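Local coordinates for protein Cyp101j2 (Sphingobium yanoikuyae, PDB 5KYO) that is a haem-thiolate cytochrome P450 monooxygenase that probably hydroxylates the monoterpene ether 1,8-cineole, at residues A[121-126]-A[264-269]; A[128-133]-A[374-379]; A[291-296]-A[395-400]. All coordinates share one frame; numbering follows the deposited sequence.

Interaction 1. Residues A[121-126]-A[264-269]; sequences IPLSLD and CIQVLV. With HEM (protoporphyrin IX containing Fe), chain G.
Gln266 reaches out from helix 257-270 and lies against Pro122 and Leu123, its amide ending at the carbonyl of Ile121. Its CG stands anti to the carbonyl carbon and beside the backbone N (chi1 -66°), and the chain runs extended from there (chi2 158°), which carries the amide across to the loop. CB is the first atom to meet it, 3.7 Å from Leu123 CD2, and CG keeps to the same methyl. Farther out the contact passes to the other branch: Gln266 CD is 3.6 Å from Leu123 CD1, so the leucine, coming from the opposite direction, lies alongside the glutamine chain, CD2 against its inner part and CD1 against its amide. The amide oxygen then meets carbon, with Gln266 OE1 3.4 Å from Pro122 CD and equally near Leu123 CD1. At the tip Gln266 NE2 donates to Ile121 O over 3.5 Å, a weak bond bent to 139°. That oxygen also accepts from the side chain of Asn262, so two amides of the helix converge on one carbonyl, that of the cis peptide joining Ile121 to Pro122. The loop holds its own shape by a type I turn from Pro122 to Leu125. An alanine in place of Gln266 would probably leave the two Leu123 methyls without their main partner in the helix and Ile121 O with one donor fewer. The haem lies beside both segments: Leu123 CG is 3.6 Å from propionate oxygen O2D of the haem, and Val267 O is 3.6 Å from the vinyl carbon CAC. Helix 257-270 opens the long P450 helix that crosses the distal side of the haem, and the contact is where the loop leading into helix C meets it.

Interaction 2. Residues A[128-133]-A[374-379]; sequences PEHRPF and KGSHTC. With HEM (protoporphyrin IX containing Fe), chain G.
His130 and His377 lie side by side at one haem propionate, their rings in oblique contact, joining the chain that leads into helix C to the cysteine-ligand loop that marks cytochromes P450. The ring centroids are 3.8 Å apart and the planes at 35°, with His377 CE1 over one face of His130, offset toward its rim. Each ring turns an edge to the carboxylate: His130 NE2 donates to propionate oxygen O1D over 2.7 Å at a bent 138°, while His377 ND1 donates to O2D over 2.7 Å at a straighter 161°. One propionate is thus gripped through both oxygens in the tight, buried half of the contact. On its other nitrogen the His130 ring is fixed by a hydrogen bond between ND1 and Ser376 OG, 2.8 Å long, for which the serine hydroxyl stands anti to its own backbone N. Arg134 also holds the loop, by hydrogen bonds to the carbonyls of Gly375 and Ser376. The loose side lies outward: Glu129 and Arg131 are exposed, Arg131 starting away from the loop, and Lys374 is modelled only to CB. Three residues past Ser376, Cys379 SG binds the haem iron at 2.4 Å.

Interaction 3. Residues A[291-296]-A[395-400]; sequences ALRRAI and EWFARI
Ile296 sets its CG2 methyl squarely over the ring of Phe397. The methyl is 3.5 Å from the ring centroid and close to the ring normal, a CH-pi contact in which CG2 touches the ring carbons almost evenly. The isoleucine's torsions make this possible: with chi1 at -74° CG1 lies beside the backbone N, while CG2, anti to it, points at the ring. CB follows behind, 4.1 Å from Phe397 CZ. The two side chains cross at about a right angle. Phe397 leans toward helix 290-298 with chi1 -86° and its ring turned by chi2 -77°, which presents a face to the methyl. Arg293, one turn earlier, meets the far end of the ring: Phe397 CE1 is 3.5 Å from Arg293 O, approached obliquely, and 3.9 Å from Arg293 CG. Here Phe397, on the L helix that follows the haem-binding cysteine loop of P450s, wedges against helix 290-298, the J helix, and it also touches Leu286 of helix 273-288. Leu286 touches Ile296 as well, and Ile303 and Ala306 of the next helix pack on the same isoleucine. The arginine chain starts extended, its CG anti to the backbone N and beside the carbonyl carbon, and then bends sharply between CG and CD, which turns its charged end off the phenyl ring. The guanidinium plane lies nearly parallel to the ring plane, yet only the aliphatic CG comes close to the ring. Its nitrogens are engaged elsewhere: NH1 donates to Leu286 O and NH2 forms a salt bridge with Glu402, whose carboxylate is shared with Arg294.

How the interactions relate
Interactions 1 and 2 are neighbours at the haem, touching each other, with centres 11 Å apart and their segments alternating along the chain. The loop of interaction 1 lies directly against both histidines of interaction 2: Leu125 O is 2.8 Å from His377 NE2, and Pro122 O is 3.1 Å from His130 CD2. Both contacts touch the same propionate, interaction 1 through Leu123 and interaction 2 through its histidines. Interaction 3 stands apart, on the opposite side of the chain's centre, about 36 Å from interaction 1 and 37 Å from interaction 2 between centres, and does not touch either. Helix 382-399 nevertheless connects it to interaction 2, beginning just after Cys379.

Interaction 1. Residues A[121-126]-A[264-269]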
loop_
_atom_site.group_PDB
_atom_site.type_symbol
_atom_site.label_atom_id
_atom_site.label_comp_id
_atom_site.label_asym_id
_atom_site.label_seq_id
_atom_site.Cartn_x
_atom_site.Cartn_y
_atom_site.Cartn_z
ATOM N N ILE A 121 16.609 1.263 -7.461
ATOM C CA ILE A 121 17.155 0.176 -6.641
ATOM C C ILE A 121 17.039 0.580 -5.168
ATOM O O ILE A 121 17.107 1.768 -4.856
ATOM C CB ILE A 121 18.622 -0.150 -7.014
ATOM C CG1 ILE A 121 19.600 0.849 -6.389
ATOM C CG2 ILE A 121 18.787 -0.182 -8.519
ATOM C CD1 ILE A 121 21.023 0.520 -6.671
ATOM N N PRO A 122 16.835 -0.397 -4.262
ATOM C CA PRO A 122 16.772 -1.855 -4.455
ATOM C C PRO A 122 15.387 -2.457 -4.729
ATOM O O PRO A 122 15.291 -3.670 -4.880
ATOM C CB PRO A 122 17.274 -2.389 -3.121
ATOM C CG PRO A 122 16.711 -1.382 -2.120
ATOM C CD PRO A 122 16.798 -0.036 -2.828
ATOM N N LEU A 123 14.339 -1.653 -4.764
ATOM C CA LEU A 123 12.996 -2.211 -4.957
ATOM C C LEU A 123 12.849 -2.806 -6.359
ATOM O O LEU A 123 12.044 -3.711 -6.589
ATOM C CB LEU A 123 11.933 -1.152 -4.712
ATOM C CG LEU A 123 11.400 -1.049 -3.275
ATOM C CD1 LEU A 123 12.543 -0.984 -2.262
ATOM C CD2 LEU A 123 10.463 0.148 -3.120
ATOM N N SER A 124 13.659 -2.299 -7.283
ATOM C CA SER A 124 13.684 -2.781 -8.653
ATOM C C SER A 124 14.508 -4.059 -8.795
ATOM O O SER A 124 14.493 -4.687 -9.840
ATOM C CB SER A 124 14.235 -1.691 -9.574
ATOM O OG SER A 124 15.493 -1.249 -9.099
ATOM N N LEU A 125 15.222 -4.439 -7.737
ATOM C CA LEU A 125 16.060 -5.635 -7.781
ATOM C C LEU A 125 15.256 -6.930 -7.675
ATOM O O LEU A 125 14.183 -6.961 -7.066
ATOM C CB LEU A 125 17.104 -5.592 -6.662
ATOM C CG LEU A 125 18.118 -4.446 -6.659
ATOM C CD1 LEU A 125 19.169 -4.699 -5.594
ATOM C CD2 LEU A 125 18.760 -4.272 -8.028
ATOM N N ASP A 126 15.784 -7.990 -8.283
ATOM C CA ASP A 126 15.267 -9.347 -8.108
ATOM C C ASP A 126 16.257 -10.112 -7.264
ATOM O O ASP A 126 17.434 -9.723 -7.184
ATOM C CB ASP A 126 15.097 -10.081 -9.450
ATOM C CG ASP A 126 14.086 -9.432 -10.361
ATOM O OD1 ASP A 126 13.003 -9.028 -9.877
ATOM O OD2 ASP A 126 14.380 -9.328 -11.576
ATOM N N CYS A 264 15.260 5.468 2.240
ATOM C CA CYS A 264 14.460 6.464 2.961
ATOM C C CYS A 264 13.212 6.912 2.190
ATOM O O CYS A 264 12.110 6.956 2.760
ATOM C CB CYS A 264 15.292 7.691 3.305
ATOM S SG CYS A 264 16.452 7.421 4.670
ATOM N N ILE A 265 13.389 7.253 0.909
ATOM C CA ILE A 265 12.273 7.689 0.055
ATOM C C ILE A 265 11.251 6.569 -0.111
ATOM O O ILE A 265 10.023 6.771 -0.001
ATOM C CB ILE A 265 12.753 8.127 -1.361
ATOM C CG1 ILE A 265 13.656 9.364 -1.287
ATOM C CG2 ILE A 265 11.531 8.366 -2.300
ATOM C CD1 ILE A 265 14.464 9.665 -2.598
ATOM N N GLN A 266 11.763 5.384 -0.416
ATOM C CA GLN A 266 10.899 4.243 -0.649
ATOM C C GLN A 266 10.124 3.862 0.616
ATOM O O GLN A 266 8.965 3.487 0.536
ATOM C CB GLN A 266 11.724 3.053 -1.164
ATOM C CG GLN A 266 12.322 3.290 -2.551
ATOM C CD GLN A 266 13.521 2.397 -2.845
ATOM O OE1 GLN A 266 14.237 1.981 -1.937
ATOM N NE2 GLN A 266 13.747 2.115 -4.121
ATOM N N VAL A 267 10.761 3.974 1.776
ATOM C CA VAL A 267 10.093 3.716 3.053
ATOM C C VAL A 267 9.062 4.799 3.394
ATOM O O VAL A 267 7.959 4.484 3.857
ATOM C CB VAL A 267 11.143 3.587 4.197
ATOM C CG1 VAL A 267 10.484 3.645 5.554
ATOM C CG2 VAL A 267 11.930 2.285 4.034
ATOM N N LEU A 268 9.393 6.068 3.153
ATOM C CA LEU A 268 8.419 7.158 3.311
ATOM C C LEU A 268 7.187 6.993 2.396
ATOM O O LEU A 268 6.022 7.042 2.836
ATOM C CB LEU A 268 9.096 8.512 3.046
ATOM C CG LEU A 268 8.146 9.724 2.957
ATOM C CD1 LEU A 268 7.343 9.951 4.247
ATOM C CD2 LEU A 268 8.881 10.993 2.548
ATOM N N VAL A 269 7.424 6.783 1.118
ATOM C CA VAL A 269 6.295 6.668 0.199
ATOM C C VAL A 269 5.528 5.368 0.382
ATOM O O VAL A 269 4.287 5.346 0.278
ATOM C CB VAL A 269 6.779 6.817 -1.253
ATOM C CG1 VAL A 269 5.804 6.191 -2.234
ATOM C CG2 VAL A 269 6.982 8.292 -1.548
HETATM C CHA HEM G . 6.099 -3.451 -0.274
HETATM C CHB HEM G . 1.364 -3.062 0.732
HETATM C CHC HEM G . 2.455 -0.278 4.598
HETATM C CHD HEM G . 6.999 0.082 3.011
HETATM C C1A HEM G . 4.742 -3.664 -0.326
HETATM C C2A HEM G . 4.025 -4.554 -1.230
HETATM C C3A HEM G . 2.708 -4.427 -0.954
HETATM C C4A HEM G . 2.549 -3.474 0.135
HETATM C CMA HEM G . 1.559 -5.198 -1.651
HETATM C CAA HEM G . 4.620 -5.491 -2.320
HETATM C CBA HEM G . 4.944 -4.750 -3.614
HETATM C CGA HEM G . 5.413 -5.722 -4.672
HETATM O O1A HEM G . 4.628 -6.633 -5.061
HETATM O O2A HEM G . 6.571 -5.592 -5.147
HETATM C C1B HEM G . 1.258 -2.316 1.901
HETATM C C2B HEM G . 0.040 -2.083 2.671
HETATM C C3B HEM G . 0.349 -1.306 3.730
HETATM C C4B HEM G . 1.763 -1.029 3.668
HETATM C CMB HEM G . -1.371 -2.629 2.328
HETATM C CAB HEM G . -0.547 -0.755 4.878
HETATM C CBB HEM G . -1.831 -1.058 5.091
HETATM C C1C HEM G . 3.789 0.033 4.524
HETATM C C2C HEM G . 4.545 0.781 5.510
HETATM C C3C HEM G . 5.803 0.890 5.058
HETATM C C4C HEM G . 5.878 0.194 3.787
HETATM C CMC HEM G . 3.920 1.343 6.805
HETATM C CAC HEM G . 7.035 1.570 5.677
HETATM C CBC HEM G . 7.107 2.069 6.913
HETATM C C1D HEM G . 7.180 -0.795 1.965
HETATM C C2D HEM G . 8.400 -0.941 1.189
HETATM C C3D HEM G . 8.104 -2.044 0.200
HETATM C C4D HEM G . 6.747 -2.460 0.435
HETATM C CMD HEM G . 9.771 -0.215 1.280
HETATM C CAD HEM G . 9.083 -2.580 -0.867
HETATM C CBD HEM G . 9.645 -3.944 -0.464
HETATM C CGD HEM G . 10.596 -4.414 -1.550
HETATM O O1D HEM G . 11.743 -4.828 -1.245
HETATM O O2D HEM G . 10.193 -4.345 -2.740
HETATM N NA HEM G . 3.805 -3.031 0.490
HETATM N NB HEM G . 2.279 -1.650 2.548
HETATM N NC HEM G . 4.631 -0.320 3.495
HETATM N ND HEM G . 6.240 -1.693 1.481
HETATM FE FE HEM G . 4.267 -1.818 2.095
#

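Interaction 2. Residues A[128-133]-A[374-379]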
loop_
_atom_site.group_PDB
_atom_site.type_symbol
_atom_site.label_atom_id
_atom_site.label_comp_id
_atom_site.label_asym_id
_atom_site.label_seq_id
_atom_site.Cartn_x
_atom_site.Cartn_y
_atom_site.Cartn_z
ATOM N N PRO A 128 18.973 -12.994 -6.956
ATOM C CA PRO A 128 19.636 -12.949 -5.650
ATOM C C PRO A 128 20.035 -11.553 -5.151
ATOM O O PRO A 128 20.264 -11.429 -3.951
ATOM C CB PRO A 128 20.882 -13.813 -5.871
ATOM C CG PRO A 128 21.162 -13.711 -7.332
ATOM C CD PRO A 128 19.828 -13.595 -7.997
ATOM N N GLU A 129 20.095 -10.543 -6.019
ATOM C CA GLU A 129 20.631 -9.226 -5.644
ATOM C C GLU A 129 19.771 -8.502 -4.609
ATOM O O GLU A 129 20.263 -7.682 -3.829
ATOM C CB GLU A 129 20.779 -8.334 -6.879
ATOM C CG GLU A 129 21.916 -8.715 -7.818
ATOM C CD GLU A 129 21.505 -9.741 -8.861
ATOM O OE1 GLU A 129 20.288 -9.975 -9.023
ATOM O OE2 GLU A 129 22.399 -10.308 -9.527
ATOM N N HIS A 130 18.485 -8.817 -4.612
ATOM C CA HIS A 130 17.535 -8.177 -3.707
ATOM C C HIS A 130 17.606 -8.716 -2.289
ATOM O O HIS A 130 17.076 -8.094 -1.361
ATOM C CB HIS A 130 16.114 -8.350 -4.232
ATOM C CG HIS A 130 15.083 -7.633 -3.416
ATOM N ND1 HIS A 130 14.325 -8.264 -2.452
ATOM C CD2 HIS A 130 14.699 -6.333 -3.404
ATOM C CE1 HIS A 130 13.513 -7.386 -1.888
ATOM N NE2 HIS A 130 13.715 -6.209 -2.454
ATOM N N ARG A 131 18.258 -9.867 -2.123
ATOM C CA ARG A 131 18.352 -10.530 -0.823
ATOM C C ARG A 131 18.875 -9.649 0.314
ATOM O O ARG A 131 18.178 -9.480 1.316
ATOM C CB ARG A 131 19.246 -11.770 -0.899
ATOM C CG ARG A 131 19.415 -12.407 0.456
ATOM C CD ARG A 131 20.026 -13.795 0.417
ATOM N NE ARG A 131 20.052 -14.434 1.739
ATOM C CZ ARG A 131 20.609 -13.927 2.840
ATOM N NH1 ARG A 131 21.240 -12.757 2.814
ATOM N NH2 ARG A 131 20.556 -14.612 3.979
ATOM N N PRO A 132 20.098 -9.095 0.177
ATOM C CA PRO A 132 20.634 -8.416 1.365
ATOM C C PRO A 132 19.837 -7.176 1.724
ATOM O O PRO A 132 19.756 -6.827 2.897
ATOM C CB PRO A 132 22.049 -8.026 0.954
ATOM C CG PRO A 132 22.289 -8.696 -0.391
ATOM C CD PRO A 132 20.963 -8.888 -1.000
ATOM N N PHE A 133 19.252 -6.526 0.724
ATOM C CA PHE A 133 18.462 -5.331 0.977
ATOM C C PHE A 133 17.154 -5.672 1.671
ATOM O O PHE A 133 16.743 -4.971 2.601
ATOM C CB PHE A 133 18.210 -4.575 -0.322
ATOM C CG PHE A 133 19.443 -3.933 -0.869
ATOM C CD1 PHE A 133 19.823 -2.671 -0.442
ATOM C CD2 PHE A 133 20.235 -4.597 -1.792
ATOM C CE1 PHE A 133 20.964 -2.070 -0.939
ATOM C CE2 PHE A 133 21.382 -4.008 -2.290
ATOM C CZ PHE A 133 21.745 -2.739 -1.863
ATOM N N LYS A 374 3.581 -11.080 -1.817
ATOM C CA LYS A 374 4.129 -12.420 -1.661
ATOM C C LYS A 374 5.482 -12.454 -2.380
ATOM O O LYS A 374 5.651 -11.802 -3.407
ATOM C CB LYS A 374 3.184 -13.481 -2.229
ATOM N N GLY A 375 6.436 -13.187 -1.820
ATOM C CA GLY A 375 7.736 -13.317 -2.439
ATOM C C GLY A 375 8.765 -12.470 -1.732
ATOM O O GLY A 375 8.552 -12.027 -0.596
ATOM N N SER A 376 9.890 -12.244 -2.405
ATOM C CA SER A 376 10.992 -11.515 -1.810
ATOM C C SER A 376 10.580 -10.088 -1.462
ATOM O O SER A 376 11.095 -9.508 -0.527
ATOM C CB SER A 376 12.203 -11.504 -2.748
ATOM O OG SER A 376 13.319 -10.868 -2.135
ATOM N N HIS A 377 9.625 -9.539 -2.207
ATOM C CA HIS A 377 9.248 -8.142 -2.033
ATOM C C HIS A 377 8.049 -7.960 -1.087
ATOM O O HIS A 377 7.390 -6.917 -1.100
ATOM C CB HIS A 377 8.980 -7.506 -3.401
ATOM C CG HIS A 377 10.207 -7.429 -4.264
ATOM N ND1 HIS A 377 11.036 -6.331 -4.282
ATOM C CD2 HIS A 377 10.775 -8.338 -5.097
ATOM C CE1 HIS A 377 12.039 -6.546 -5.115
ATOM N NE2 HIS A 377 11.905 -7.760 -5.619
ATOM N N THR A 378 7.812 -8.955 -0.234
ATOM C CA THR A 378 6.740 -8.881 0.756
ATOM C C THR A 378 6.969 -7.675 1.658
ATOM O O THR A 378 8.097 -7.399 2.074
ATOM C CB THR A 378 6.650 -10.172 1.596
ATOM O OG1 THR A 378 5.629 -10.031 2.592
ATOM N N CYS A 379 5.886 -6.952 1.932
ATOM C CA CYS A 379 5.953 -5.659 2.602
ATOM C C CYS A 379 6.712 -5.730 3.897
ATOM O O CYS A 379 6.312 -6.437 4.811
ATOM C CB CYS A 379 4.547 -5.120 2.885
ATOM S SG CYS A 379 4.598 -3.521 3.753
HETATM C CHA HEM G . 6.099 -3.451 -0.274
HETATM C CHB HEM G . 1.364 -3.062 0.732
HETATM C CHC HEM G . 2.455 -0.278 4.598
HETATM C CHD HEM G . 6.999 0.082 3.011
HETATM C C1A HEM G . 4.742 -3.664 -0.326
HETATM C C2A HEM G . 4.025 -4.554 -1.230
HETATM C C3A HEM G . 2.708 -4.427 -0.954
HETATM C C4A HEM G . 2.549 -3.474 0.135
HETATM C CMA HEM G . 1.559 -5.198 -1.651
HETATM C CAA HEM G . 4.620 -5.491 -2.320
HETATM C CBA HEM G . 4.944 -4.750 -3.614
HETATM C CGA HEM G . 5.413 -5.722 -4.672
HETATM O O1A HEM G . 4.628 -6.633 -5.061
HETATM O O2A HEM G . 6.571 -5.592 -5.147
HETATM C C1B HEM G . 1.258 -2.316 1.901
HETATM C C2B HEM G . 0.040 -2.083 2.671
HETATM C C3B HEM G . 0.349 -1.306 3.730
HETATM C C4B HEM G . 1.763 -1.029 3.668
HETATM C CMB HEM G . -1.371 -2.629 2.328
HETATM C CAB HEM G . -0.547 -0.755 4.878
HETATM C CBB HEM G . -1.831 -1.058 5.091
HETATM C C1C HEM G . 3.789 0.033 4.524
HETATM C C2C HEM G . 4.545 0.781 5.510
HETATM C C3C HEM G . 5.803 0.890 5.058
HETATM C C4C HEM G . 5.878 0.194 3.787
HETATM C CMC HEM G . 3.920 1.343 6.805
HETATM C CAC HEM G . 7.035 1.570 5.677
HETATM C CBC HEM G . 7.107 2.069 6.913
HETATM C C1D HEM G . 7.180 -0.795 1.965
HETATM C C2D HEM G . 8.400 -0.941 1.189
HETATM C C3D HEM G . 8.104 -2.044 0.200
HETATM C C4D HEM G . 6.747 -2.460 0.435
HETATM C CMD HEM G . 9.771 -0.215 1.280
HETATM C CAD HEM G . 9.083 -2.580 -0.867
HETATM C CBD HEM G . 9.645 -3.944 -0.464
HETATM C CGD HEM G . 10.596 -4.414 -1.550
HETATM O O1D HEM G . 11.743 -4.828 -1.245
HETATM O O2D HEM G . 10.193 -4.345 -2.740
HETATM N NA HEM G . 3.805 -3.031 0.490
HETATM N NB HEM G . 2.279 -1.650 2.548
HETATM N NC HEM G . 4.631 -0.320 3.495
HETATM N ND HEM G . 6.240 -1.693 1.481
HETATM FE FE HEM G . 4.267 -1.818 2.095
#

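Interaction 3. Residues A[291-296]-A[395-400]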
loop_
_atom_site.group_PDB
_atom_site.type_symbol
_atom_site.label_atom_id
_atom_site.label_comp_id
_atom_site.label_asym_id
_atom_site.label_seq_id
_atom_site.Cartn_x
_atom_site.Cartn_y
_atom_site.Cartn_z
ATOM N N ALA A 291 -23.517 -3.005 13.036
ATOM C CA ALA A 291 -23.347 -4.211 13.853
ATOM C C ALA A 291 -21.912 -4.355 14.343
ATOM O O ALA A 291 -21.670 -4.606 15.523
ATOM C CB ALA A 291 -23.757 -5.444 13.071
ATOM N N LEU A 292 -20.963 -4.190 13.429
ATOM C CA LEU A 292 -19.543 -4.292 13.769
ATOM C C LEU A 292 -19.059 -3.155 14.674
ATOM O O LEU A 292 -18.375 -3.378 15.685
ATOM C CB LEU A 292 -18.712 -4.318 12.480
ATOM C CG LEU A 292 -17.192 -4.247 12.627
ATOM C CD1 LEU A 292 -16.665 -5.477 13.345
ATOM C CD2 LEU A 292 -16.597 -4.130 11.244
ATOM N N ARG A 293 -19.397 -1.931 14.299
ATOM C CA ARG A 293 -19.030 -0.751 15.080
ATOM C C ARG A 293 -19.508 -0.832 16.539
ATOM O O ARG A 293 -18.744 -0.587 17.466
ATOM C CB ARG A 293 -19.582 0.510 14.402
ATOM C CG ARG A 293 -19.220 1.824 15.071
ATOM C CD ARG A 293 -19.816 3.020 14.342
ATOM N NE ARG A 293 -21.286 3.123 14.477
ATOM C CZ ARG A 293 -22.152 2.968 13.484
ATOM N NH1 ARG A 293 -21.743 2.642 12.264
ATOM N NH2 ARG A 293 -23.453 3.105 13.717
ATOM N N ARG A 294 -20.781 -1.163 16.747
ATOM C CA ARG A 294 -21.299 -1.243 18.106
ATOM C C ARG A 294 -20.662 -2.389 18.916
ATOM O O ARG A 294 -20.463 -2.260 20.128
ATOM C CB ARG A 294 -22.830 -1.379 18.074
ATOM C CG ARG A 294 -23.537 -0.329 17.189
ATOM C CD ARG A 294 -24.413 0.641 17.940
ATOM N NE ARG A 294 -24.931 1.718 17.088
ATOM C CZ ARG A 294 -26.064 1.646 16.389
ATOM N NH1 ARG A 294 -26.810 0.550 16.434
ATOM N NH2 ARG A 294 -26.445 2.673 15.648
ATOM N N ALA A 295 -20.316 -3.500 18.269
ATOM C CA ALA A 295 -19.650 -4.586 18.995
ATOM C C ALA A 295 -18.272 -4.155 19.491
ATOM O O ALA A 295 -17.882 -4.396 20.664
ATOM C CB ALA A 295 -19.541 -5.829 18.111
ATOM N N ILE A 296 -17.533 -3.486 18.607
ATOM C CA ILE A 296 -16.175 -3.072 18.964
ATOM C C ILE A 296 -16.217 -2.002 20.046
ATOM O O ILE A 296 -15.362 -1.977 20.936
ATOM C CB ILE A 296 -15.387 -2.552 17.735
ATOM C CG1 ILE A 296 -14.975 -3.711 16.818
ATOM C CG2 ILE A 296 -14.152 -1.810 18.160
ATOM C CD1 ILE A 296 -14.304 -3.231 15.519
ATOM N N GLU A 395 -7.784 4.104 20.169
ATOM C CA GLU A 395 -8.032 5.492 20.573
ATOM C C GLU A 395 -9.294 6.103 19.963
ATOM O O GLU A 395 -9.913 6.952 20.590
ATOM C CB GLU A 395 -6.834 6.377 20.234
ATOM C CG GLU A 395 -5.555 5.921 20.907
ATOM C CD GLU A 395 -5.643 5.927 22.433
ATOM O OE1 GLU A 395 -6.473 6.671 22.994
ATOM O OE2 GLU A 395 -4.869 5.193 23.072
ATOM N N TRP A 396 -9.658 5.716 18.739
ATOM C CA TRP A 396 -10.864 6.253 18.149
ATOM C C TRP A 396 -12.050 5.752 18.978
ATOM O O TRP A 396 -12.881 6.544 19.433
ATOM C CB TRP A 396 -11.021 5.859 16.657
ATOM C CG TRP A 396 -12.181 6.589 16.007
ATOM C CD1 TRP A 396 -13.511 6.315 16.159
ATOM C CD2 TRP A 396 -12.108 7.721 15.131
ATOM N NE1 TRP A 396 -14.264 7.203 15.441
ATOM C CE2 TRP A 396 -13.428 8.086 14.809
ATOM C CE3 TRP A 396 -11.053 8.474 14.605
ATOM C CZ2 TRP A 396 -13.724 9.149 13.962
ATOM C CZ3 TRP A 396 -11.356 9.536 13.763
ATOM C CH2 TRP A 396 -12.676 9.859 13.450
ATOM N N PHE A 397 -12.116 4.442 19.210
ATOM C CA PHE A 397 -13.297 3.888 19.877
ATOM C C PHE A 397 -13.392 4.301 21.353
ATOM O O PHE A 397 -14.480 4.318 21.915
ATOM C CB PHE A 397 -13.335 2.365 19.742
ATOM C CG PHE A 397 -13.987 1.911 18.463
ATOM C CD1 PHE A 397 -15.366 1.943 18.330
ATOM C CD2 PHE A 397 -13.217 1.531 17.380
ATOM C CE1 PHE A 397 -15.967 1.543 17.149
ATOM C CE2 PHE A 397 -13.806 1.144 16.189
ATOM C CZ PHE A 397 -15.172 1.150 16.065
ATOM N N ALA A 398 -12.273 4.669 21.968
ATOM C CA ALA A 398 -12.336 5.180 23.335
ATOM C C ALA A 398 -13.062 6.527 23.398
ATOM O O ALA A 398 -13.711 6.834 24.411
ATOM C CB ALA A 398 -10.944 5.321 23.938
ATOM N N ARG A 399 -12.939 7.313 22.328
ATOM C CA ARG A 399 -13.357 8.712 22.303
ATOM C C ARG A 399 -14.610 9.022 21.476
ATOM O O ARG A 399 -15.384 9.897 21.845
ATOM C CB ARG A 399 -12.200 9.594 21.784
ATOM C CG ARG A 399 -10.960 9.542 22.689
ATOM C CD ARG A 399 -9.706 10.230 22.130
ATOM N NE ARG A 399 -8.743 10.405 23.233
ATOM C CZ ARG A 399 -7.974 9.422 23.670
ATOM N NH1 ARG A 399 -8.054 8.242 23.069
ATOM N NH2 ARG A 399 -7.139 9.594 24.701
ATOM N N ILE A 400 -14.758 8.350 20.337
ATOM C CA ILE A 400 -15.915 8.478 19.447
ATOM C C ILE A 400 -16.419 7.073 19.119
ATOM O O ILE A 400 -16.159 6.542 18.045
ATOM C CB ILE A 400 -15.552 9.259 18.146
ATOM C CG1 ILE A 400 -14.864 10.592 18.502
ATOM C CG2 ILE A 400 -16.786 9.501 17.274
ATOM C CD1 ILE A 400 -14.138 11.272 17.336
#